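Local coordinates for protein 11R-lipoxygenase (Gersemia fruticosa, PDB 3VF1) that binds a catalytic non-heme iron and, as a calcium-dependent lipoxygenase, probably inserts molecular oxygen into polyunsaturated fatty acids, at residues Asp176-Val181 with His397-Pro402; Tyr165-Asp170 with Thr403-Trp408; Leu305-Asp310 with Phe336-Asn341. All blocks are in the same frame, centred on the assembly; numbering follows the deposited sequence.

Contact 1: residues Asp176-Val181 with His397-Pro402; sequences DLPGFV and HLMMEP. With FE2 (Fe (II) ion), chain E.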
loop_
_atom_site.group_PDB
_atom_site.type_symbol
_atom_site.label_atom_id
_atom_site.label_comp_id
_atom_site.label_asym_id
_atom_site.label_seq_id
_atom_site.Cartn_x
_atom_site.Cartn_y
_atom_site.Cartn_z
ATOM N N ASP A 176 -7.404 -19.330 -1.292
ATOM C CA ASP A 176 -5.993 -19.037 -1.050
ATOM C C ASP A 176 -5.664 -17.551 -1.174
ATOM O O ASP A 176 -4.650 -17.177 -1.762
ATOM C CB ASP A 176 -5.111 -19.851 -2.001
ATOM C CG ASP A 176 -5.140 -21.334 -1.693
ATOM O OD1 ASP A 176 -5.333 -21.688 -0.513
ATOM O OD2 ASP A 176 -4.968 -22.144 -2.627
ATOM N N LEU A 177 -6.524 -16.710 -0.611
ATOM C CA LEU A 177 -6.291 -15.272 -0.591
ATOM C C LEU A 177 -6.876 -14.663 0.678
ATOM O O LEU A 177 -7.724 -15.273 1.330
ATOM C CB LEU A 177 -6.915 -14.608 -1.821
ATOM C CG LEU A 177 -6.249 -14.895 -3.170
ATOM C CD1 LEU A 177 -7.067 -14.299 -4.304
ATOM C CD2 LEU A 177 -4.826 -14.354 -3.199
ATOM N N PRO A 178 -6.423 -13.452 1.035
ATOM C CA PRO A 178 -6.985 -12.758 2.198
ATOM C C PRO A 178 -8.457 -12.433 1.982
ATOM O O PRO A 178 -8.908 -12.375 0.838
ATOM C CB PRO A 178 -6.169 -11.460 2.266
ATOM C CG PRO A 178 -4.950 -11.706 1.442
ATOM C CD PRO A 178 -5.365 -12.666 0.379
ATOM N N GLY A 179 -9.196 -12.228 3.067
ATOM C CA GLY A 179 -10.581 -11.811 2.963
ATOM C C GLY A 179 -10.662 -10.442 2.319
ATOM O O GLY A 179 -9.664 -9.726 2.241
ATOM N N PHE A 180 -11.848 -10.074 1.851
ATOM C CA PHE A 180 -12.041 -8.784 1.202
ATOM C C PHE A 180 -13.477 -8.311 1.371
ATOM O O PHE A 180 -14.352 -9.090 1.744
ATOM C CB PHE A 180 -11.679 -8.876 -0.284
ATOM C CG PHE A 180 -12.413 -9.960 -1.024
ATOM C CD1 PHE A 180 -12.027 -11.285 -0.902
ATOM C CD2 PHE A 180 -13.482 -9.652 -1.852
ATOM C CE1 PHE A 180 -12.697 -12.285 -1.583
ATOM C CE2 PHE A 180 -14.155 -10.646 -2.539
ATOM C CZ PHE A 180 -13.763 -11.965 -2.405
ATOM N N VAL A 181 -13.714 -7.031 1.105
ATOM C CA VAL A 181 -15.050 -6.463 1.240
ATOM C C VAL A 181 -15.954 -6.961 0.121
ATOM O O VAL A 181 -15.488 -7.246 -0.983
ATOM C CB VAL A 181 -15.021 -4.922 1.199
ATOM C CG1 VAL A 181 -14.712 -4.427 -0.209
ATOM C CG2 VAL A 181 -16.346 -4.355 1.684
ATOM N N HIS A 397 -1.675 -4.401 -0.935
ATOM C CA HIS A 397 -3.086 -4.138 -1.199
ATOM C C HIS A 397 -4.006 -5.164 -0.532
ATOM O O HIS A 397 -4.833 -4.807 0.306
ATOM C CB HIS A 397 -3.352 -4.093 -2.708
ATOM C CG HIS A 397 -2.914 -2.818 -3.362
ATOM N ND1 HIS A 397 -3.806 -1.911 -3.892
ATOM C CD2 HIS A 397 -1.681 -2.298 -3.567
ATOM C CE1 HIS A 397 -3.141 -0.887 -4.399
ATOM N NE2 HIS A 397 -1.850 -1.097 -4.213
ATOM N N LEU A 398 -3.862 -6.433 -0.901
ATOM C CA LEU A 398 -4.797 -7.464 -0.460
ATOM C C LEU A 398 -4.632 -7.852 1.012
ATOM O O LEU A 398 -5.619 -8.097 1.702
ATOM C CB LEU A 398 -4.674 -8.706 -1.347
ATOM C CG LEU A 398 -4.943 -8.473 -2.837
ATOM C CD1 LEU A 398 -4.929 -9.790 -3.598
ATOM C CD2 LEU A 398 -6.264 -7.748 -3.051
ATOM N N MET A 399 -3.396 -7.905 1.494
ATOM C CA MET A 399 -3.139 -8.320 2.873
ATOM C C MET A 399 -3.578 -7.270 3.895
ATOM O O MET A 399 -3.794 -7.590 5.064
ATOM C CB MET A 399 -1.656 -8.648 3.068
ATOM C CG MET A 399 -1.249 -10.018 2.535
ATOM S SD MET A 399 -1.936 -11.382 3.498
ATOM C CE MET A 399 -0.989 -11.257 5.015
ATOM N N MET A 400 -3.716 -6.023 3.461
ATOM C CA MET A 400 -4.093 -4.945 4.372
ATOM C C MET A 400 -5.593 -4.653 4.360
ATOM O O MET A 400 -6.111 -4.044 5.293
ATOM C CB MET A 400 -3.326 -3.664 4.035
ATOM C CG MET A 400 -1.852 -3.693 4.411
ATOM S SD MET A 400 -1.578 -3.998 6.165
ATOM C CE MET A 400 -1.121 -5.728 6.146
ATOM N N GLU A 401 -6.290 -5.084 3.314
ATOM C CA GLU A 401 -7.711 -4.777 3.180
ATOM C C GLU A 401 -8.544 -5.308 4.353
ATOM O O GLU A 401 -9.435 -4.615 4.845
ATOM C CB GLU A 401 -8.263 -5.320 1.861
ATOM C CG GLU A 401 -9.698 -4.899 1.581
ATOM C CD GLU A 401 -10.237 -5.478 0.290
ATOM O OE1 GLU A 401 -9.437 -6.006 -0.513
ATOM O OE2 GLU A 401 -11.466 -5.405 0.077
ATOM N N PRO A 402 -8.257 -6.540 4.804
ATOM C CA PRO A 402 -9.024 -7.139 5.902
ATOM C C PRO A 402 -9.105 -6.258 7.149
ATOM O O PRO A 402 -10.112 -6.302 7.853
ATOM C CB PRO A 402 -8.247 -8.420 6.206
ATOM C CG PRO A 402 -7.598 -8.772 4.920
ATOM C CD PRO A 402 -7.242 -7.468 4.277
HETATM FE FE FE2 E . -0.515 0.392 -5.023
HETATM O O HOH W 1 -7.795 -8.629 0.259
HETATM O O HOH W 2 -0.774 1.109 -7.243
#
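Just past the iron ligand His-397, the long helix 369-410 is covered by the loop 176-181, where Pro-178 lies against Leu-398, Met-399 and Pro-402. His-397 itself makes no contact with the loop. Its NE2 binds the iron at 2.2 Å, and His-392, His-575, Asn-579 and the C-terminal carboxylate of Ile-698 contribute further protein ligands. From the next residue onward the contact is apolar: CG of Pro-178 is 3.7 Å from SD of Met-399, the two side chains crossing nearly at right angles, and CB of Pro-178 packs 4.0 Å from CG of Pro-402. Met-399 starts out away from the loop, and bends at chi2 and chi3 bring its sulfur back to the proline ring. Pro-402 also kinks the helix, since it has no N-H to offer the carbonyl of Leu-398. A water lies 2.7 Å from Leu-398 O and 2.9 Å from Gly-179 O and can bridge the two carbonyls, although it has more acceptors in reach than protons to give. Glu-401 supplies the direct polar bond. With CG anti to the backbone N (chi1 -173°) and the chain extended beyond it, the carboxylate reaches the loop, and OE2 accepts the N-H of Val-181 at 3.0 Å. The bond is almost straight (175°), yet the donor stands well above the carboxylate plane. CG1 of Val-181 and CB of Phe-180 press against the same group. Arg-436 forms a salt bridge with OE2 and Asn-432 hydrogen-bonds OE1, both from helix 428-438. Gripped through both oxygens in a buried setting, the carboxylate is fixed in rotation, and the nearby guanidinium probably favours its charged form, while the loop is held to the helix that carries the metal.

Contact 2: residues Tyr165-Asp170 with Thr403-Trp408; sequences YKWGTD and TAVSSW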
loop_
_atom_site.group_PDB
_atom_site.type_symbol
_atom_site.label_atom_id
_atom_site.label_comp_id
_atom_site.label_asym_id
_atom_site.label_seq_id
_atom_site.Cartn_x
_atom_site.Cartn_y
_atom_site.Cartn_z
ATOM N N TYR A 165 -20.851 -3.606 5.432
ATOM C CA TYR A 165 -19.511 -4.110 5.160
ATOM C C TYR A 165 -19.398 -5.600 5.471
ATOM O O TYR A 165 -19.007 -5.988 6.569
ATOM C CB TYR A 165 -18.483 -3.317 5.970
ATOM C CG TYR A 165 -18.492 -1.835 5.664
ATOM C CD1 TYR A 165 -17.788 -1.325 4.582
ATOM C CD2 TYR A 165 -19.207 -0.947 6.455
ATOM C CE1 TYR A 165 -17.795 0.029 4.296
ATOM C CE2 TYR A 165 -19.220 0.408 6.180
ATOM C CZ TYR A 165 -18.512 0.890 5.100
ATOM O OH TYR A 165 -18.523 2.238 4.817
ATOM N N LYS A 166 -19.743 -6.426 4.489
ATOM C CA LYS A 166 -19.687 -7.876 4.637
ATOM C C LYS A 166 -18.405 -8.420 4.019
ATOM O O LYS A 166 -17.740 -7.730 3.247
ATOM C CB LYS A 166 -20.889 -8.520 3.945
ATOM C CG LYS A 166 -22.232 -7.899 4.307
ATOM C CD LYS A 166 -22.976 -8.714 5.353
ATOM C CE LYS A 166 -22.136 -8.938 6.599
ATOM N NZ LYS A 166 -22.959 -9.436 7.740
ATOM N N TRP A 167 -18.063 -9.660 4.358
ATOM C CA TRP A 167 -16.932 -10.336 3.732
ATOM C C TRP A 167 -17.340 -10.887 2.369
ATOM O O TRP A 167 -18.268 -11.686 2.263
ATOM C CB TRP A 167 -16.420 -11.472 4.619
ATOM C CG TRP A 167 -15.808 -11.007 5.904
ATOM C CD1 TRP A 167 -16.335 -11.133 7.155
ATOM C CD2 TRP A 167 -14.551 -10.338 6.063
ATOM N NE1 TRP A 167 -15.484 -10.586 8.085
ATOM C CE2 TRP A 167 -14.381 -10.092 7.440
ATOM C CE3 TRP A 167 -13.554 -9.926 5.175
ATOM C CZ2 TRP A 167 -13.254 -9.451 7.948
ATOM C CZ3 TRP A 167 -12.434 -9.290 5.684
ATOM C CH2 TRP A 167 -12.294 -9.058 7.057
ATOM N N GLY A 168 -16.639 -10.452 1.327
ATOM C CA GLY A 168 -16.948 -10.859 -0.032
ATOM C C GLY A 168 -16.852 -12.355 -0.264
ATOM O O GLY A 168 -16.097 -13.057 0.411
ATOM N N THR A 169 -17.627 -12.842 -1.228
ATOM C CA THR A 169 -17.615 -14.255 -1.593
ATOM C C THR A 169 -17.403 -14.442 -3.094
ATOM O O THR A 169 -17.635 -15.527 -3.628
ATOM C CB THR A 169 -18.927 -14.953 -1.189
ATOM O OG1 THR A 169 -20.043 -14.178 -1.644
ATOM C CG2 THR A 169 -19.004 -15.114 0.322
ATOM N N ASP A 170 -16.969 -13.382 -3.770
ATOM C CA ASP A 170 -16.642 -13.458 -5.190
ATOM C C ASP A 170 -15.787 -14.696 -5.459
ATOM O O ASP A 170 -14.634 -14.761 -5.032
ATOM C CB ASP A 170 -15.885 -12.200 -5.623
ATOM C CG ASP A 170 -15.589 -12.175 -7.112
ATOM O OD1 ASP A 170 -15.661 -13.243 -7.756
ATOM O OD2 ASP A 170 -15.278 -11.084 -7.638
ATOM N N THR A 403 -8.064 -5.474 7.420
ATOM C CA THR A 403 -8.049 -4.627 8.609
ATOM C C THR A 403 -9.038 -3.478 8.458
ATOM O O THR A 403 -9.603 -3.006 9.444
ATOM C CB THR A 403 -6.646 -4.052 8.900
ATOM O OG1 THR A 403 -6.292 -3.095 7.895
ATOM C CG2 THR A 403 -5.602 -5.165 8.951
ATOM N N ALA A 404 -9.248 -3.031 7.225
ATOM C CA ALA A 404 -10.213 -1.972 6.957
ATOM C C ALA A 404 -11.626 -2.505 7.143
ATOM O O ALA A 404 -12.465 -1.861 7.769
ATOM C CB ALA A 404 -10.031 -1.430 5.546
ATOM N N VAL A 405 -11.879 -3.693 6.601
ATOM C CA VAL A 405 -13.197 -4.312 6.687
ATOM C C VAL A 405 -13.560 -4.626 8.136
ATOM O O VAL A 405 -14.689 -4.393 8.567
ATOM C CB VAL A 405 -13.265 -5.607 5.851
ATOM C CG1 VAL A 405 -14.607 -6.298 6.043
ATOM C CG2 VAL A 405 -13.025 -5.302 4.380
ATOM N N SER A 406 -12.598 -5.153 8.888
ATOM C CA SER A 406 -12.840 -5.519 10.277
ATOM C C SER A 406 -13.085 -4.281 11.136
ATOM O O SER A 406 -13.840 -4.333 12.106
ATOM C CB SER A 406 -11.667 -6.325 10.840
ATOM O OG SER A 406 -11.936 -6.725 12.172
ATOM N N SER A 407 -12.445 -3.172 10.782
ATOM C CA SER A 407 -12.640 -1.920 11.505
ATOM C C SER A 407 -14.100 -1.488 11.442
ATOM O O SER A 407 -14.692 -1.115 12.456
ATOM C CB SER A 407 -11.754 -0.814 10.931
ATOM O OG SER A 407 -10.384 -1.052 11.211
ATOM N N TRP A 408 -14.676 -1.539 10.245
ATOM C CA TRP A 408 -16.059 -1.121 10.044
ATOM C C TRP A 408 -17.042 -2.061 10.736
ATOM O O TRP A 408 -18.114 -1.639 11.170
ATOM C CB TRP A 408 -16.383 -1.043 8.550
ATOM C CG TRP A 408 -15.839 0.187 7.884
ATOM C CD1 TRP A 408 -14.701 0.283 7.139
ATOM C CD2 TRP A 408 -16.414 1.498 7.909
ATOM N NE1 TRP A 408 -14.531 1.573 6.697
ATOM C CE2 TRP A 408 -15.570 2.339 7.156
ATOM C CE3 TRP A 408 -17.560 2.043 8.494
ATOM C CZ2 TRP A 408 -15.835 3.695 6.976
ATOM C CZ3 TRP A 408 -17.823 3.390 8.313
ATOM C CH2 TRP A 408 -16.964 4.200 7.561
#
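The ring of Tyr-165 lies over the indole of Trp-408 in a face-to-face stack, its centroid 4.0 Å from that of the five-membered ring and the planes 22° apart. The overlap runs on to the six-membered part, where CE2 of Tyr-165 comes within 3.3 Å of CE3 of Trp-408, and CB of Trp-408 makes a CH-pi contact with the same face of the tyrosine. Trp-418 meets the Trp-408 indole edge-to-face. A second aromatic face belongs to Trp-167: CG1 of Val-405 stands 3.6 Å from the centroid of its six-membered ring, only 8° off the normal. This methyl is anti to the backbone N (chi1 175°), which projects it from the helix onto the indole, while NE1 of Trp-167 is bonded to Asp-533. Within the helix, the O of Thr-403 accepts from both N and OG of Ser-407. No hydrogen bond joins the two segments directly, although Arg-409, next along the helix, reaches the O of Tyr-165. The contact thus sets the chain leaving helix 148-164 against the last turns of helix 369-410, with Met-429 of helix 428-438 touching Tyr-165, Val-405 and Trp-408, and helix 525-538 packing on Trp-167 and Ser-406.

Contact 3: residues Leu305-Asp310 with Phe336-Asn341; sequences LIFITD and FYLKNN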
loop_
_atom_site.group_PDB
_atom_site.type_symbol
_atom_site.label_atom_id
_atom_site.label_comp_id
_atom_site.label_asym_id
_atom_site.label_seq_id
_atom_site.Cartn_x
_atom_site.Cartn_y
_atom_site.Cartn_z
ATOM N N LEU A 305 29.793 -12.933 2.355
ATOM C CA LEU A 305 29.917 -11.989 1.249
ATOM C C LEU A 305 29.088 -12.439 0.050
ATOM O O LEU A 305 29.063 -11.771 -0.979
ATOM C CB LEU A 305 31.382 -11.853 0.833
ATOM C CG LEU A 305 32.367 -11.470 1.937
ATOM C CD1 LEU A 305 33.788 -11.452 1.396
ATOM C CD2 LEU A 305 32.005 -10.124 2.541
ATOM N N ILE A 306 28.408 -13.572 0.187
ATOM C CA ILE A 306 27.651 -14.146 -0.920
ATOM C C ILE A 306 26.154 -14.096 -0.643
ATOM O O ILE A 306 25.686 -14.607 0.371
ATOM C CB ILE A 306 28.058 -15.607 -1.174
ATOM C CG1 ILE A 306 29.535 -15.688 -1.574
ATOM C CG2 ILE A 306 27.181 -16.226 -2.254
ATOM C CD1 ILE A 306 29.832 -15.136 -2.952
ATOM N N PHE A 307 25.410 -13.484 -1.558
ATOM C CA PHE A 307 23.963 -13.376 -1.432
ATOM C C PHE A 307 23.290 -13.988 -2.653
ATOM O O PHE A 307 23.917 -14.144 -3.698
ATOM C CB PHE A 307 23.558 -11.912 -1.268
ATOM C CG PHE A 307 24.145 -11.262 -0.049
ATOM C CD1 PHE A 307 25.485 -10.913 -0.013
ATOM C CD2 PHE A 307 23.362 -11.005 1.064
ATOM C CE1 PHE A 307 26.031 -10.321 1.110
ATOM C CE2 PHE A 307 23.903 -10.412 2.187
ATOM C CZ PHE A 307 25.239 -10.070 2.209
ATOM N N ILE A 308 22.013 -14.332 -2.518
ATOM C CA ILE A 308 21.310 -15.064 -3.562
ATOM C C ILE A 308 19.861 -14.611 -3.720
ATOM O O ILE A 308 19.211 -14.232 -2.751
ATOM C CB ILE A 308 21.322 -16.575 -3.262
ATOM C CG1 ILE A 308 20.684 -17.363 -4.409
ATOM C CG2 ILE A 308 20.598 -16.860 -1.954
ATOM C CD1 ILE A 308 20.837 -18.867 -4.273
ATOM N N THR A 309 19.368 -14.655 -4.954
ATOM C CA THR A 309 17.962 -14.396 -5.242
ATOM C C THR A 309 17.356 -15.609 -5.941
ATOM O O THR A 309 17.580 -15.822 -7.133
ATOM C CB THR A 309 17.776 -13.159 -6.145
ATOM O OG1 THR A 309 18.484 -13.344 -7.375
ATOM C CG2 THR A 309 18.286 -11.902 -5.456
ATOM N N ASP A 310 16.592 -16.400 -5.193
ATOM C CA ASP A 310 16.013 -17.633 -5.714
ATOM C C ASP A 310 14.530 -17.450 -6.017
ATOM O O ASP A 310 13.737 -17.174 -5.118
ATOM C CB ASP A 310 16.200 -18.763 -4.697
ATOM C CG ASP A 310 15.701 -20.103 -5.209
ATOM O OD1 ASP A 310 14.942 -20.124 -6.201
ATOM O OD2 ASP A 310 16.066 -21.140 -4.615
ATOM N N PHE A 336 25.150 -13.122 -5.957
ATOM C CA PHE A 336 25.761 -11.804 -5.865
ATOM C C PHE A 336 26.938 -11.810 -4.899
ATOM O O PHE A 336 27.026 -12.656 -4.012
ATOM C CB PHE A 336 24.727 -10.769 -5.419
ATOM C CG PHE A 336 23.558 -10.637 -6.354
ATOM C CD1 PHE A 336 22.582 -11.616 -6.406
ATOM C CD2 PHE A 336 23.431 -9.530 -7.175
ATOM C CE1 PHE A 336 21.504 -11.497 -7.264
ATOM C CE2 PHE A 336 22.354 -9.406 -8.034
ATOM C CZ PHE A 336 21.389 -10.394 -8.077
ATOM N N TYR A 337 27.841 -10.855 -5.087
ATOM C CA TYR A 337 29.029 -10.732 -4.255
ATOM C C TYR A 337 29.070 -9.352 -3.616
ATOM O O TYR A 337 28.809 -8.351 -4.276
ATOM C CB TYR A 337 30.281 -10.944 -5.105
ATOM C CG TYR A 337 31.577 -10.941 -4.326
ATOM C CD1 TYR A 337 31.898 -11.986 -3.473
ATOM C CD2 TYR A 337 32.490 -9.905 -4.462
ATOM C CE1 TYR A 337 33.082 -11.995 -2.768
ATOM C CE2 TYR A 337 33.682 -9.905 -3.759
ATOM C CZ TYR A 337 33.970 -10.954 -2.914
ATOM O OH TYR A 337 35.152 -10.969 -2.211
ATOM N N LEU A 338 29.392 -9.305 -2.328
ATOM C CA LEU A 338 29.524 -8.037 -1.622
ATOM C C LEU A 338 30.948 -7.513 -1.765
ATOM O O LEU A 338 31.864 -7.990 -1.102
ATOM C CB LEU A 338 29.173 -8.206 -0.144
ATOM C CG LEU A 338 29.350 -6.964 0.733
ATOM C CD1 LEU A 338 28.416 -5.847 0.292
ATOM C CD2 LEU A 338 29.123 -7.311 2.193
ATOM N N LYS A 339 31.124 -6.531 -2.640
ATOM C CA LYS A 339 32.445 -5.979 -2.913
ATOM C C LYS A 339 33.016 -5.267 -1.692
ATOM O O LYS A 339 32.304 -4.992 -0.729
ATOM C CB LYS A 339 32.381 -5.019 -4.100
ATOM C CG LYS A 339 32.021 -5.697 -5.413
ATOM C CD LYS A 339 31.777 -4.684 -6.522
ATOM C CE LYS A 339 33.022 -3.870 -6.831
ATOM N NZ LYS A 339 32.764 -2.850 -7.885
ATOM N N ASN A 340 34.311 -4.974 -1.744
ATOM C CA ASN A 340 35.003 -4.350 -0.625
ATOM C C ASN A 340 34.479 -2.946 -0.341
ATOM O O ASN A 340 34.585 -2.452 0.782
ATOM C CB ASN A 340 36.507 -4.294 -0.901
ATOM C CG ASN A 340 37.319 -3.986 0.342
ATOM O OD1 ASN A 340 36.828 -4.106 1.463
ATOM N ND2 ASN A 340 38.572 -3.594 0.148
ATOM N N ASN A 341 33.911 -2.308 -1.362
ATOM C CA ASN A 341 33.385 -0.954 -1.222
ATOM C C ASN A 341 31.876 -0.939 -0.980
ATOM O O ASN A 341 31.233 0.104 -1.115
ATOM C CB ASN A 341 33.722 -0.121 -2.461
ATOM C CG ASN A 341 32.940 -0.551 -3.685
ATOM O OD1 ASN A 341 32.334 -1.622 -3.705
ATOM N ND2 ASN A 341 32.952 0.285 -4.720
#
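Phe-307 and Phe-336 form an antiparallel hydrogen-bonded pair at the close-knit centre of this contact between strands 306-310 and 333-338. Their bonds run both ways, Phe-336 N to Phe-307 O at 2.8 Å and Phe-307 N to Phe-336 O at 3.1 Å, and a third joins Leu-338 N to Leu-305 O at 2.8 Å. Between them sits the non-hydrogen-bonded pair Ile-306 and Tyr-337, where CD1 of Ile-306 meets the edge of the Tyr-337 ring, 3.8 Å from CD1 of Tyr-337; helix 297-302 covers this face. On the other face, the edge of the Phe-336 ring turns CE1 to OG1 of Thr-309 (3.5 Å), and Phe-261 meets this ring edge-to-face. The more open side is at Leu-305 and Leu-338, both partly exposed, whose CD2 atoms are still 4.0 Å apart. Beyond them Asn-340 and Asn-341 are exposed in the isolated chain without touching the other segment. Tyr-337 runs alongside Leu-305, and its OH is bonded to Asp-292. The chemistry is that of a sheet interior: backbone bonds set the pairing, largely apolar side chains pack on both faces, and the weakly positive ring edge of Phe-336 suits the oxygens of Phe-307 and Thr-309.

In the fold
From the N terminus, the chain passes the N-terminal beta sandwich and helix 148-164, then lays down 165-170 and 176-181 in one extended loop. Their partners come more than 200 residues later in reverse order on helix 369-410, so contact 1 lies within the large loop that contact 2 closes. Contact 3 is innermost, pairing two neighbouring strands of the five-stranded sheet across a 25-residue connection before the long helix begins; none of the three cross. Contacts 1 and 2 adjoin, their centres about 9 Å apart, and Phe-180 O probably hydrogen-bonds Gly-168 N. Contact 3 stands apart, its centre about 43 Å from that of contact 2, on the other side of the chain's centre.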